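Isomerase/lactonizing enzyme (Agrobacterium fabrum str. C58, PDB 2NQL) is a member of the enolase superfamily of barrel enzymes, akin to mandelate racemase and muconate lactonizing enzyme, and carries a bound sodium ion in its barrel. Local coordinates at residues A[159-164]-A[169-174]; A[196-201]-A[234-239]; A[213-218]-A[225-230]; A[316-321]-A[344-349]; A[13-18]-A[351-356]. One frame throughout, in Å; residues are numbered along the deposited sequence. Where two conformers were deposited one is given.

Contact 1: residues A[159-164]-A[169-174]; sequences GLPERT and GELAKY
Leu160 and Leu171 bring the two backbones to 6.6 Å, CA to CA, where the irregular link 159-164 doubles back beside helix 165-177. This is a beta-to-alpha loop of the enolase-superfamily barrel, running from strand 152-158 into that helix, and Pro161 is the centre of an inverse gamma turn, closed by Glu162 N to Leu160 O at 2.8 Å. Carbon-to-carbon packing dominates the contact. Leu171 points toward the link with CG anti to its backbone N (chi1 -158°), which carries CD2 to Pro161 CD at 3.6 Å; the two side chains cross at about a right angle. The same methyl meets the aliphatic CG of Glu162, whose chain bends at chi2. One helix position on, Ala172 is buried and also leans on Leu201 and Leu205 of helix 194-205. Thr164 caps the helix through a bond from Ala167 N to its OG1. Leu160 reaches Ala172 with its CD2 branch, 4.0 Å from Ala172 CB.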
# COMPACT_ATOMS: atom_id res chain seq x y z
N GLY A 159 -25.43 -7.63 6.20
CA GLY A 159 -25.55 -6.95 7.49
C GLY A 159 -26.81 -7.47 8.15
O GLY A 159 -27.92 -7.21 7.68
N LEU A 160 -26.63 -8.24 9.22
CA LEU A 160 -27.76 -8.64 10.06
C LEU A 160 -27.47 -8.16 11.47
O LEU A 160 -27.04 -8.95 12.32
CB LEU A 160 -27.96 -10.17 9.99
CG LEU A 160 -28.31 -10.80 8.63
CD1 LEU A 160 -28.23 -12.31 8.70
CD2 LEU A 160 -29.68 -10.34 8.09
N PRO A 161 -27.68 -6.85 11.74
CA PRO A 161 -27.31 -6.30 13.04
C PRO A 161 -28.35 -6.63 14.10
O PRO A 161 -29.10 -5.74 14.58
CB PRO A 161 -27.22 -4.80 12.78
CG PRO A 161 -28.17 -4.55 11.64
CD PRO A 161 -28.26 -5.81 10.85
N GLU A 162 -28.40 -7.91 14.48
CA GLU A 162 -29.16 -8.32 15.66
C GLU A 162 -28.31 -9.14 16.63
O GLU A 162 -27.34 -9.80 16.24
CB GLU A 162 -30.43 -9.06 15.25
CG GLU A 162 -31.58 -8.12 14.76
CD GLU A 162 -32.28 -7.39 15.91
OE1 GLU A 162 -31.89 -7.60 17.08
OE2 GLU A 162 -33.22 -6.60 15.64
N ARG A 163 -28.68 -9.08 17.90
CA ARG A 163 -27.88 -9.67 18.98
C ARG A 163 -27.98 -11.20 19.03
O ARG A 163 -27.03 -11.88 19.38
CB ARG A 163 -28.28 -9.04 20.32
CG ARG A 163 -27.29 -9.23 21.45
CD ARG A 163 -27.78 -8.55 22.75
NE ARG A 163 -29.00 -9.15 23.31
CZ ARG A 163 -30.22 -8.60 23.29
NH1 ARG A 163 -30.39 -7.41 22.72
NH2 ARG A 163 -31.27 -9.21 23.83
N THR A 164 -29.14 -11.75 18.66
CA THR A 164 -29.34 -13.18 18.82
C THR A 164 -29.42 -13.86 17.46
O THR A 164 -29.81 -13.23 16.46
CB THR A 164 -30.61 -13.54 19.65
OG1 THR A 164 -31.79 -13.25 18.87
CG2 THR A 164 -30.64 -12.76 20.98
N GLY A 169 -32.11 -14.21 11.97
CA GLY A 169 -32.92 -14.91 10.98
C GLY A 169 -34.22 -14.19 10.69
O GLY A 169 -34.67 -14.14 9.55
N GLU A 170 -34.81 -13.61 11.73
CA GLU A 170 -36.04 -12.85 11.55
C GLU A 170 -35.81 -11.60 10.72
O GLU A 170 -36.65 -11.24 9.89
CB GLU A 170 -36.67 -12.53 12.90
CG GLU A 170 -37.12 -13.78 13.66
CD GLU A 170 -38.44 -14.38 13.17
OE1 GLU A 170 -39.10 -13.80 12.28
OE2 GLU A 170 -38.83 -15.43 13.72
N LEU A 171 -34.66 -10.96 10.92
CA LEU A 171 -34.25 -9.87 10.07
C LEU A 171 -34.03 -10.30 8.61
O LEU A 171 -34.41 -9.58 7.69
CB LEU A 171 -33.03 -9.17 10.66
CG LEU A 171 -32.75 -7.73 10.23
CD1 LEU A 171 -33.95 -6.81 10.47
CD2 LEU A 171 -31.55 -7.24 11.00
N ALA A 172 -33.43 -11.47 8.40
CA ALA A 172 -33.20 -11.98 7.05
C ALA A 172 -34.53 -12.27 6.38
O ALA A 172 -34.73 -11.96 5.20
CB ALA A 172 -32.29 -13.26 7.07
N LYS A 173 -35.46 -12.83 7.14
CA LYS A 173 -36.77 -13.18 6.60
C LYS A 173 -37.54 -11.93 6.22
O LYS A 173 -38.25 -11.91 5.21
CB LYS A 173 -37.57 -14.01 7.61
CG LYS A 173 -38.84 -14.67 7.04
CD LYS A 173 -39.60 -15.39 8.17
CE LYS A 173 -40.99 -15.84 7.73
NZ LYS A 173 -40.93 -16.89 6.68
N TYR A 174 -37.42 -10.89 7.05
CA TYR A 174 -38.00 -9.59 6.76
C TYR A 174 -37.54 -9.06 5.40
O TYR A 174 -38.35 -8.60 4.57
CB TYR A 174 -37.66 -8.58 7.87
CG TYR A 174 -38.09 -7.17 7.55
CD1 TYR A 174 -39.42 -6.77 7.71
CD2 TYR A 174 -37.17 -6.25 7.05
CE1 TYR A 174 -39.82 -5.46 7.39
CE2 TYR A 174 -37.56 -4.95 6.72
CZ TYR A 174 -38.87 -4.58 6.89
OH TYR A 174 -39.22 -3.31 6.57

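Contact 2: residues A[196-201]-A[234-239]; sequences AEIANL and FDPWFA
Phe234 lies flat against Ala199, a CH-pi contact in which Ala199 CB sits over one face of the ring, 3.9 Å from its centroid and 20° off the ring normal. The methyl is displaced toward the rim, so its closest ring atoms are CZ and CE1, with Ala199 CB to Phe234 CZ at 3.7 Å. The ring is brought over the helix by chi1 of -54°, which sets CG anti to the carbonyl carbon of Phe234.

The remaining touches are apolar and belong to Ile198, which splits its branches between two partners. Its CG2 comes obliquely to the ring, 3.7 Å from Phe234 CD2. The other branch, with CG1 anti to the backbone N (chi1 -163°), extends to put Ile198 CD1 3.8 Å from Pro236 CB, the two side chains crossing at about a right angle.

A polar tie lies next to this apolar patch: Arg202 NE donates to Phe234 O. Within the barrel the contact joins helix 194-205 to the loop that leads from helix 221-231 into strand 239-240; Ile198 also rests on Phe185 of strand 182-186, while Trp237 and Phe238 bond through their backbones to strand 210-214.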
# COMPACT_ATOMS: atom_id res chain seq x y z
N ALA A 196 -23.89 -23.27 12.73
CA ALA A 196 -25.18 -23.07 13.36
C ALA A 196 -25.93 -21.88 12.74
O ALA A 196 -27.15 -21.95 12.57
CB ALA A 196 -25.03 -22.90 14.85
N GLU A 197 -25.18 -20.84 12.37
CA GLU A 197 -25.75 -19.67 11.70
C GLU A 197 -26.35 -19.99 10.33
O GLU A 197 -27.51 -19.63 10.07
CB GLU A 197 -24.75 -18.52 11.59
CG GLU A 197 -25.39 -17.15 11.25
CD GLU A 197 -26.00 -16.41 12.46
OE1 GLU A 197 -25.58 -16.66 13.61
OE2 GLU A 197 -26.92 -15.57 12.26
N ILE A 198 -25.58 -20.68 9.47
CA ILE A 198 -26.06 -21.04 8.14
C ILE A 198 -27.21 -22.04 8.18
O ILE A 198 -28.14 -21.93 7.39
CB ILE A 198 -24.92 -21.49 7.15
CG1 ILE A 198 -25.40 -21.43 5.69
CG2 ILE A 198 -24.36 -22.87 7.53
CD1 ILE A 198 -24.29 -21.52 4.61
N ALA A 199 -27.14 -22.98 9.13
CA ALA A 199 -28.23 -23.92 9.43
C ALA A 199 -29.55 -23.19 9.73
O ALA A 199 -30.59 -23.47 9.12
CB ALA A 199 -27.84 -24.81 10.63
N ASN A 200 -29.49 -22.22 10.64
CA ASN A 200 -30.65 -21.39 10.95
C ASN A 200 -31.17 -20.59 9.77
O ASN A 200 -32.37 -20.62 9.48
CB ASN A 200 -30.37 -20.48 12.14
CG ASN A 200 -31.62 -19.75 12.59
OD1 ASN A 200 -32.58 -20.37 13.05
ND2 ASN A 200 -31.63 -18.43 12.44
N LEU A 201 -30.28 -19.87 9.09
CA LEU A 201 -30.63 -19.11 7.91
C LEU A 201 -31.27 -19.97 6.81
O LEU A 201 -32.32 -19.60 6.28
CB LEU A 201 -29.43 -18.29 7.38
CG LEU A 201 -28.98 -17.14 8.32
CD1 LEU A 201 -27.73 -16.46 7.78
CD2 LEU A 201 -30.10 -16.11 8.61
N PHE A 234 -25.35 -27.13 4.10
CA PHE A 234 -26.42 -26.15 4.07
C PHE A 234 -26.36 -25.29 2.80
O PHE A 234 -27.05 -24.27 2.71
CB PHE A 234 -26.42 -25.32 5.35
CG PHE A 234 -26.46 -26.17 6.61
CD1 PHE A 234 -27.66 -26.76 7.03
CD2 PHE A 234 -25.30 -26.42 7.34
CE1 PHE A 234 -27.69 -27.56 8.17
CE2 PHE A 234 -25.32 -27.22 8.49
CZ PHE A 234 -26.52 -27.78 8.90
N ASP A 235 -25.56 -25.74 1.83
CA ASP A 235 -25.48 -25.12 0.50
C ASP A 235 -25.03 -23.63 0.52
O ASP A 235 -25.81 -22.74 0.17
CB ASP A 235 -26.81 -25.30 -0.25
CG ASP A 235 -26.71 -24.92 -1.73
OD1 ASP A 235 -25.68 -25.25 -2.36
OD2 ASP A 235 -27.66 -24.29 -2.24
N PRO A 236 -23.79 -23.35 0.96
CA PRO A 236 -23.30 -21.97 0.85
C PRO A 236 -23.12 -21.50 -0.59
O PRO A 236 -22.57 -22.22 -1.44
CB PRO A 236 -21.96 -22.00 1.60
CG PRO A 236 -21.51 -23.41 1.52
CD PRO A 236 -22.77 -24.24 1.56
N TRP A 237 -23.61 -20.29 -0.84
CA TRP A 237 -23.47 -19.63 -2.14
C TRP A 237 -22.00 -19.41 -2.47
O TRP A 237 -21.54 -19.82 -3.54
CB TRP A 237 -24.25 -18.31 -2.06
CG TRP A 237 -24.18 -17.34 -3.20
CD1 TRP A 237 -23.82 -17.58 -4.49
CD2 TRP A 237 -24.53 -15.96 -3.12
NE1 TRP A 237 -23.90 -16.41 -5.23
CE2 TRP A 237 -24.34 -15.41 -4.40
CE3 TRP A 237 -24.97 -15.13 -2.07
CZ2 TRP A 237 -24.56 -14.06 -4.67
CZ3 TRP A 237 -25.20 -13.78 -2.34
CH2 TRP A 237 -25.01 -13.27 -3.64
N PHE A 238 -21.28 -18.75 -1.57
CA PHE A 238 -19.83 -18.67 -1.64
C PHE A 238 -19.23 -18.54 -0.25
O PHE A 238 -19.93 -18.17 0.72
CB PHE A 238 -19.36 -17.56 -2.60
CG PHE A 238 -19.86 -16.17 -2.25
CD1 PHE A 238 -19.22 -15.40 -1.26
CD2 PHE A 238 -20.93 -15.60 -2.93
CE1 PHE A 238 -19.65 -14.09 -0.96
CE2 PHE A 238 -21.38 -14.30 -2.64
CZ PHE A 238 -20.74 -13.55 -1.63
N ALA A 239 -17.93 -18.83 -0.15
CA ALA A 239 -17.16 -18.58 1.07
C ALA A 239 -16.21 -17.44 0.74
O ALA A 239 -15.39 -17.55 -0.17
CB ALA A 239 -16.38 -19.84 1.49

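Contact 3: residues A[213-218]-A[225-230]; sequences ADMHWN and LELIAE. With SO4 (sulfate ion), chain D.
Met215 lays its thioether against helix 221-231, and here the packing is close: Met215 SD lies 3.6 Å from Ile228 CG1, the two side chains crossing at about a right angle. The chain runs out extended through chi2 and then bends at chi3 (77°), which swings Met215 CE to lie between Ile228 CG1 and Leu227 CB, 4.0 Å from the latter. All three residues are buried, and Met215 and Ile228 both also touch Ala239 of the next strand. The motif is a beta-alpha-beta unit of the barrel, strand 210-214, helix 221-231 and strand 239-240, with Met215 just past the first strand, packed between it and the helix. Away from the helix the loop turns polar, and His216 is partly exposed. It donates from ND1 to Asp214 OD2 at 2.9 Å, meeting that oxygen from above the carboxylate plane (49° out of it), while a weak bond from His216 N reaches Asp214 OD1. Both oxygens of Asp214 thus face the same residue. The other ring nitrogen, His216 NE2, donates to O2 of a sulfate ion at 2.8 Å; the sulfate, which Tyr46 OH also binds, lies at the ring edge. Trp217 CZ3 sits over the centre of one face of the imidazole, 3.7 Å above its plane, and Val111 of the second subunit packs on Trp217.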
# COMPACT_ATOMS: atom_id res chain seq x y z
N ALA A 213 -21.22 -16.94 3.12
CA ALA A 213 -20.51 -16.77 4.38
C ALA A 213 -19.27 -15.91 4.19
O ALA A 213 -18.38 -16.26 3.42
CB ALA A 213 -20.10 -18.11 4.95
N ASP A 214 -19.25 -14.78 4.90
CA ASP A 214 -18.04 -13.97 4.99
C ASP A 214 -17.17 -14.49 6.16
O ASP A 214 -17.47 -14.28 7.35
CB ASP A 214 -18.39 -12.48 5.11
CG ASP A 214 -17.15 -11.59 5.37
OD1 ASP A 214 -16.01 -12.02 5.09
OD2 ASP A 214 -17.33 -10.46 5.88
N MET A 215 -16.09 -15.14 5.79
CA MET A 215 -15.23 -15.83 6.74
C MET A 215 -14.22 -14.91 7.38
O MET A 215 -13.53 -15.30 8.33
CB MET A 215 -14.54 -17.00 6.05
CG MET A 215 -15.53 -18.10 5.69
SD MET A 215 -14.66 -19.50 5.00
CE MET A 215 -14.00 -20.20 6.53
N HIS A 216 -14.13 -13.68 6.86
CA HIS A 216 -13.54 -12.57 7.58
C HIS A 216 -12.09 -12.85 7.96
O HIS A 216 -11.65 -12.48 9.05
CB HIS A 216 -14.36 -12.22 8.82
CG HIS A 216 -14.67 -10.77 8.95
ND1 HIS A 216 -15.74 -10.17 8.30
CD2 HIS A 216 -14.04 -9.78 9.62
CE1 HIS A 216 -15.75 -8.88 8.59
NE2 HIS A 216 -14.73 -8.62 9.39
N TRP A 217 -11.37 -13.51 7.05
CA TRP A 217 -9.88 -13.61 7.06
C TRP A 217 -9.16 -14.46 8.14
O TRP A 217 -8.19 -15.12 7.82
CB TRP A 217 -9.21 -12.24 6.98
CG TRP A 217 -9.64 -11.39 5.84
CD1 TRP A 217 -9.18 -11.45 4.53
CD2 TRP A 217 -10.58 -10.31 5.88
NE1 TRP A 217 -9.79 -10.47 3.78
CE2 TRP A 217 -10.66 -9.77 4.57
CE3 TRP A 217 -11.38 -9.75 6.90
CZ2 TRP A 217 -11.50 -8.69 4.25
CZ3 TRP A 217 -12.22 -8.69 6.58
CH2 TRP A 217 -12.26 -8.16 5.26
N ASN A 218 -9.61 -14.40 9.39
CA ASN A 218 -8.79 -14.83 10.53
C ASN A 218 -8.85 -16.33 10.79
O ASN A 218 -9.29 -16.79 11.85
CB ASN A 218 -9.01 -13.95 11.78
CG ASN A 218 -10.44 -14.00 12.32
OD1 ASN A 218 -11.41 -14.18 11.57
ND2 ASN A 218 -10.57 -13.82 13.64
N LEU A 225 -10.87 -24.48 5.67
CA LEU A 225 -11.45 -25.68 5.05
C LEU A 225 -12.39 -26.48 5.96
O LEU A 225 -13.43 -26.96 5.50
CB LEU A 225 -10.37 -26.60 4.48
CG LEU A 225 -9.67 -26.09 3.23
CD1 LEU A 225 -8.34 -26.80 3.05
CD2 LEU A 225 -10.57 -26.21 2.03
N GLU A 226 -12.02 -26.62 7.24
CA GLU A 226 -12.86 -27.28 8.23
C GLU A 226 -14.23 -26.62 8.37
O GLU A 226 -15.26 -27.30 8.42
CB GLU A 226 -12.18 -27.27 9.60
CG GLU A 226 -11.08 -28.29 9.78
CD GLU A 226 -10.31 -28.08 11.08
OE1 GLU A 226 -10.92 -27.60 12.06
OE2 GLU A 226 -9.10 -28.38 11.11
N LEU A 227 -14.22 -25.29 8.45
CA LEU A 227 -15.43 -24.52 8.64
C LEU A 227 -16.30 -24.56 7.38
O LEU A 227 -17.54 -24.64 7.44
CB LEU A 227 -15.07 -23.08 9.05
CG LEU A 227 -14.48 -22.86 10.46
CD1 LEU A 227 -13.94 -21.45 10.60
CD2 LEU A 227 -15.50 -23.17 11.59
N ILE A 228 -15.64 -24.51 6.22
CA ILE A 228 -16.34 -24.61 4.94
C ILE A 228 -17.03 -25.97 4.81
O ILE A 228 -18.19 -26.05 4.39
CB ILE A 228 -15.40 -24.31 3.76
CG1 ILE A 228 -15.00 -22.83 3.76
CG2 ILE A 228 -16.04 -24.66 2.42
CD1 ILE A 228 -13.87 -22.49 2.78
N ALA A 229 -16.32 -27.04 5.19
CA ALA A 229 -16.91 -28.38 5.33
C ALA A 229 -18.13 -28.46 6.27
O ALA A 229 -19.11 -29.13 5.93
CB ALA A 229 -15.84 -29.40 5.75
N GLU A 230 -18.07 -27.76 7.41
CA GLU A 230 -19.18 -27.68 8.37
C GLU A 230 -20.40 -26.97 7.78
O GLU A 230 -21.56 -27.30 8.10
CB GLU A 230 -18.75 -26.96 9.65
CG GLU A 230 -18.10 -27.85 10.71
CD GLU A 230 -17.63 -27.06 11.92
OE1 GLU A 230 -18.44 -26.31 12.52
OE2 GLU A 230 -16.44 -27.19 12.29
S SO4 D . -14.90 -5.02 8.29
O1 SO4 D . -13.57 -4.45 8.11
O2 SO4 D . -14.86 -5.83 9.52
O3 SO4 D . -15.91 -3.97 8.42
O4 SO4 D . -15.21 -5.88 7.15

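Contact 4: residues A[316-321]-A[344-349]; sequences ATVGAG and HSIFEP
Ile346 meets the loop 316-321 with two branches. Its CD1 meets Val318 CG2 at 3.8 Å, the side chains crossing at about a right angle. Its CG2 lies beside two backbone carbonyls, 3.9 Å from Thr317 O and 4.0 Å from Gly319 O, so this methyl packs on peptide oxygens, while CD1 packs on carbon. With chi1 at -59°, CG1 stands anti to the carbonyl carbon of Ile346 and CG2 anti to its backbone N, which turns CG2 to the carbonyls and leaves CD1 for Val318. The second shell holds the loop in place: Gly319 O accepts a bond from Asn350 ND2, Ala320 N donates to Glu68 OE2, and Ala316 N donates to Glu341 OE1. Arg17 lies against Val318. In the barrel, the loop links strand 311-312 to helix 322-331, while Ile346 rides on the short helix 344-347 that directly follows strand 340-342; Phe347, on that same turn, packs on Phe342 edge-to-face and on Leu324 of helix 322-331.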
# COMPACT_ATOMS: atom_id res chain seq x y z
N ALA A 316 -19.75 -3.42 -0.93
CA ALA A 316 -20.30 -2.13 -0.51
C ALA A 316 -19.97 -1.88 0.96
O ALA A 316 -19.74 -2.84 1.74
CB ALA A 316 -21.84 -2.10 -0.74
N THR A 317 -19.97 -0.62 1.34
CA THR A 317 -19.43 -0.22 2.62
C THR A 317 -19.96 1.13 3.09
O THR A 317 -20.73 1.79 2.40
CB THR A 317 -17.87 -0.24 2.59
OG1 THR A 317 -17.38 -0.13 3.93
CG2 THR A 317 -17.31 0.88 1.75
N VAL A 318 -19.54 1.54 4.29
CA VAL A 318 -19.79 2.86 4.84
C VAL A 318 -19.28 3.92 3.86
O VAL A 318 -18.14 3.89 3.43
CB VAL A 318 -19.06 3.00 6.21
CG1 VAL A 318 -18.94 4.45 6.65
CG2 VAL A 318 -19.77 2.13 7.27
N GLY A 319 -20.16 4.85 3.53
CA GLY A 319 -19.80 5.96 2.66
C GLY A 319 -21.04 6.79 2.41
O GLY A 319 -22.13 6.43 2.87
N ALA A 320 -20.87 7.92 1.72
CA ALA A 320 -21.96 8.89 1.53
C ALA A 320 -22.87 8.48 0.37
O ALA A 320 -24.03 8.91 0.28
CB ALA A 320 -21.39 10.28 1.28
N GLY A 321 -22.35 7.64 -0.53
CA GLY A 321 -23.12 7.22 -1.69
C GLY A 321 -22.43 7.58 -3.00
O GLY A 321 -22.84 7.13 -4.05
N HIS A 344 -28.13 -2.29 3.50
CA HIS A 344 -29.38 -1.59 3.72
C HIS A 344 -29.30 -0.51 4.80
O HIS A 344 -29.82 0.59 4.63
CB HIS A 344 -30.48 -2.62 4.03
CG HIS A 344 -30.14 -3.55 5.16
ND1 HIS A 344 -30.57 -3.32 6.45
CD2 HIS A 344 -29.39 -4.67 5.20
CE1 HIS A 344 -30.12 -4.29 7.24
NE2 HIS A 344 -29.41 -5.12 6.50
N SER A 345 -28.58 -0.82 5.88
CA SER A 345 -28.47 0.03 7.06
C SER A 345 -27.67 1.29 6.79
O SER A 345 -27.78 2.25 7.54
CB SER A 345 -27.71 -0.74 8.13
OG SER A 345 -28.36 -1.95 8.47
N ILE A 346 -26.84 1.26 5.75
CA ILE A 346 -26.02 2.42 5.38
C ILE A 346 -26.76 3.22 4.29
O ILE A 346 -26.86 4.44 4.36
CB ILE A 346 -24.62 1.96 4.83
CG1 ILE A 346 -23.85 1.13 5.88
CG2 ILE A 346 -23.79 3.17 4.36
CD1 ILE A 346 -23.56 1.87 7.20
N PHE A 347 -27.24 2.49 3.28
CA PHE A 347 -27.89 3.06 2.11
C PHE A 347 -29.12 3.88 2.47
O PHE A 347 -29.27 5.01 2.00
CB PHE A 347 -28.24 1.94 1.13
CG PHE A 347 -28.75 2.41 -0.21
CD1 PHE A 347 -27.87 2.52 -1.30
CD2 PHE A 347 -30.10 2.75 -0.41
CE1 PHE A 347 -28.32 2.96 -2.55
CE2 PHE A 347 -30.56 3.19 -1.66
CZ PHE A 347 -29.68 3.29 -2.74
N GLU A 348 -30.02 3.30 3.27
CA GLU A 348 -31.28 3.98 3.61
C GLU A 348 -31.11 5.37 4.24
O GLU A 348 -31.60 6.35 3.66
CB GLU A 348 -32.27 3.03 4.34
CG GLU A 348 -32.70 1.87 3.43
CD GLU A 348 -33.59 0.82 4.10
OE1 GLU A 348 -33.38 0.47 5.30
OE2 GLU A 348 -34.51 0.33 3.41
N PRO A 349 -30.36 5.49 5.37
CA PRO A 349 -30.10 6.82 5.94
C PRO A 349 -29.39 7.84 5.06
O PRO A 349 -29.63 9.04 5.22
CB PRO A 349 -29.23 6.53 7.16
CG PRO A 349 -29.41 5.14 7.47
CD PRO A 349 -29.73 4.44 6.18

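Contact 5: residues A[13-18]-A[351-356]; sequences LTQPRK and RRLLDG
The end of strand 5-15, from the antiparallel sheet of the enolase-type N-terminal domain, meets the segment 351-356, whose strand 354-355 pairs with 376-377 in a small two-stranded sheet separate from the barrel strands, consistent with the C-terminal part of the chain packing back on the N-terminal sheet. Leu353 carries the contact from this side, its side chain pointing at the strand, and one methyl, CD1, makes both of the closest touches. Leu13 and Leu353 reach toward each other tip to tip, with Leu13 CD2 3.9 Å from Leu353 CD1. That approach depends on chi1 of 172° at Leu13, which places CG anti to its backbone N. Gln15, two residues along on the same strand face, comes from the direction opposite to Leu353, its chain extended beyond CG to deliver the amide end to the leucine methyls. Leu13 and Gln15 both lean also on Leu384 of helix 379-384, and Leu353 on Ala381 of that helix, which thus borders the patch. Backbone bonds hold both partners: Leu13 and Gln15 pair with Ser52 and Asp50 in the neighbouring strand, and Leu353 pairs with Ser378. The amide oxygen here meets carbon, Gln15 OE1 standing 3.6 Å from Leu353 CD1.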
# COMPACT_ATOMS: atom_id res chain seq x y z
N LEU A 13 -16.69 13.85 5.55
CA LEU A 13 -18.06 13.83 6.11
C LEU A 13 -18.04 12.81 7.23
O LEU A 13 -17.76 11.63 7.00
CB LEU A 13 -19.06 13.45 5.00
CG LEU A 13 -20.53 13.20 5.40
CD1 LEU A 13 -21.03 14.33 6.25
CD2 LEU A 13 -21.43 13.05 4.15
N THR A 14 -18.33 13.27 8.44
CA THR A 14 -18.29 12.43 9.63
C THR A 14 -19.67 12.50 10.26
O THR A 14 -20.21 13.58 10.44
CB THR A 14 -17.27 12.95 10.68
OG1 THR A 14 -16.01 13.20 10.03
CG2 THR A 14 -17.05 11.93 11.78
N GLN A 15 -20.23 11.33 10.58
CA GLN A 15 -21.51 11.25 11.28
C GLN A 15 -21.50 10.09 12.27
O GLN A 15 -20.75 9.10 12.09
CB GLN A 15 -22.64 10.99 10.28
CG GLN A 15 -22.94 12.16 9.32
CD GLN A 15 -24.36 12.16 8.86
OE1 GLN A 15 -24.76 11.34 8.03
NE2 GLN A 15 -25.16 13.04 9.43
N PRO A 16 -22.36 10.17 13.30
CA PRO A 16 -22.55 9.01 14.20
C PRO A 16 -22.97 7.76 13.44
O PRO A 16 -23.70 7.86 12.45
CB PRO A 16 -23.70 9.46 15.12
CG PRO A 16 -23.61 10.95 15.14
CD PRO A 16 -23.23 11.31 13.70
N ARG A 17 -22.51 6.60 13.88
CA ARG A 17 -22.96 5.31 13.34
C ARG A 17 -24.44 5.15 13.75
O ARG A 17 -24.84 5.59 14.84
CB ARG A 17 -22.16 4.14 13.94
CG ARG A 17 -20.63 4.28 13.82
CD ARG A 17 -19.98 2.97 13.37
NE ARG A 17 -20.69 2.51 12.18
CZ ARG A 17 -20.69 1.28 11.69
NH1 ARG A 17 -21.43 1.02 10.61
NH2 ARG A 17 -19.97 0.32 12.25
N LYS A 18 -25.24 4.54 12.89
CA LYS A 18 -26.67 4.40 13.20
C LYS A 18 -27.09 2.94 13.23
O LYS A 18 -28.28 2.61 13.15
CB LYS A 18 -27.52 5.22 12.24
CG LYS A 18 -27.45 6.72 12.47
CD LYS A 18 -28.12 7.46 11.33
CE LYS A 18 -27.55 8.86 11.13
NZ LYS A 18 -27.87 9.35 9.78
N ARG A 351 -29.81 8.45 1.81
CA ARG A 351 -30.62 9.06 0.74
C ARG A 351 -30.68 10.59 0.90
O ARG A 351 -30.63 11.33 -0.08
CB ARG A 351 -32.05 8.49 0.74
CG ARG A 351 -32.19 7.14 0.05
CD ARG A 351 -33.67 6.88 -0.31
NE ARG A 351 -33.91 5.56 -0.92
CZ ARG A 351 -34.17 4.48 -0.20
NH1 ARG A 351 -34.20 4.59 1.12
NH2 ARG A 351 -34.40 3.30 -0.78
N ARG A 352 -30.75 11.03 2.16
CA ARG A 352 -30.80 12.44 2.53
C ARG A 352 -29.52 13.18 2.17
O ARG A 352 -29.52 14.40 2.07
CB ARG A 352 -30.99 12.57 4.03
CG ARG A 352 -32.41 12.75 4.41
CD ARG A 352 -32.61 12.57 5.89
NE ARG A 352 -33.68 11.59 6.11
CZ ARG A 352 -33.47 10.35 6.55
NH1 ARG A 352 -34.50 9.52 6.69
NH2 ARG A 352 -32.24 9.92 6.86
N LEU A 353 -28.43 12.43 2.01
CA LEU A 353 -27.12 13.01 1.80
C LEU A 353 -26.84 13.23 0.32
O LEU A 353 -25.80 13.79 -0.05
CB LEU A 353 -26.04 12.11 2.43
CG LEU A 353 -26.00 12.07 3.98
CD1 LEU A 353 -24.84 11.20 4.47
CD2 LEU A 353 -25.95 13.45 4.62
N LEU A 354 -27.77 12.79 -0.54
CA LEU A 354 -27.55 12.82 -1.98
C LEU A 354 -28.69 13.46 -2.76
O LEU A 354 -29.87 13.25 -2.44
CB LEU A 354 -27.43 11.38 -2.49
CG LEU A 354 -26.26 10.55 -1.99
CD1 LEU A 354 -26.48 9.13 -2.45
CD2 LEU A 354 -24.97 11.12 -2.57
N ASP A 355 -28.33 14.20 -3.80
CA ASP A 355 -29.25 14.50 -4.94
C ASP A 355 -29.00 13.50 -6.07
O ASP A 355 -27.86 13.27 -6.47
CB ASP A 355 -29.01 15.92 -5.50
CG ASP A 355 -29.32 17.02 -4.51
OD1 ASP A 355 -30.20 16.82 -3.64
OD2 ASP A 355 -28.68 18.10 -4.60
N GLY A 356 -30.07 12.92 -6.62
CA GLY A 356 -29.94 11.88 -7.64
C GLY A 356 -30.69 10.60 -7.33
O GLY A 356 -30.67 10.11 -6.21

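Contacts 1, 2 and 3 follow the barrel of the C-terminal domain through successive beta-alpha units; contact 4 sits at loops facing the antiparallel N-terminal sheet and contact 5 includes its strand 5-15. Contacts 2 and 3 are closest in the first group, centres 10 Å apart, joined by Phe238 O to Ala213 N at 3.0 Å; contact 1 adjoins contact 2 through Leu201. Contacts 4 and 5, centres 8 Å apart, meet where Ala320 and Gly321 pack on Leu354. The groups connect through Gly159 O and His344 NE2, a probable hydrogen bond. Contact 5 encloses all the others along the chain and so brings the chain's beginning onto a late segment that follows the last parallel barrel strand, 340-342.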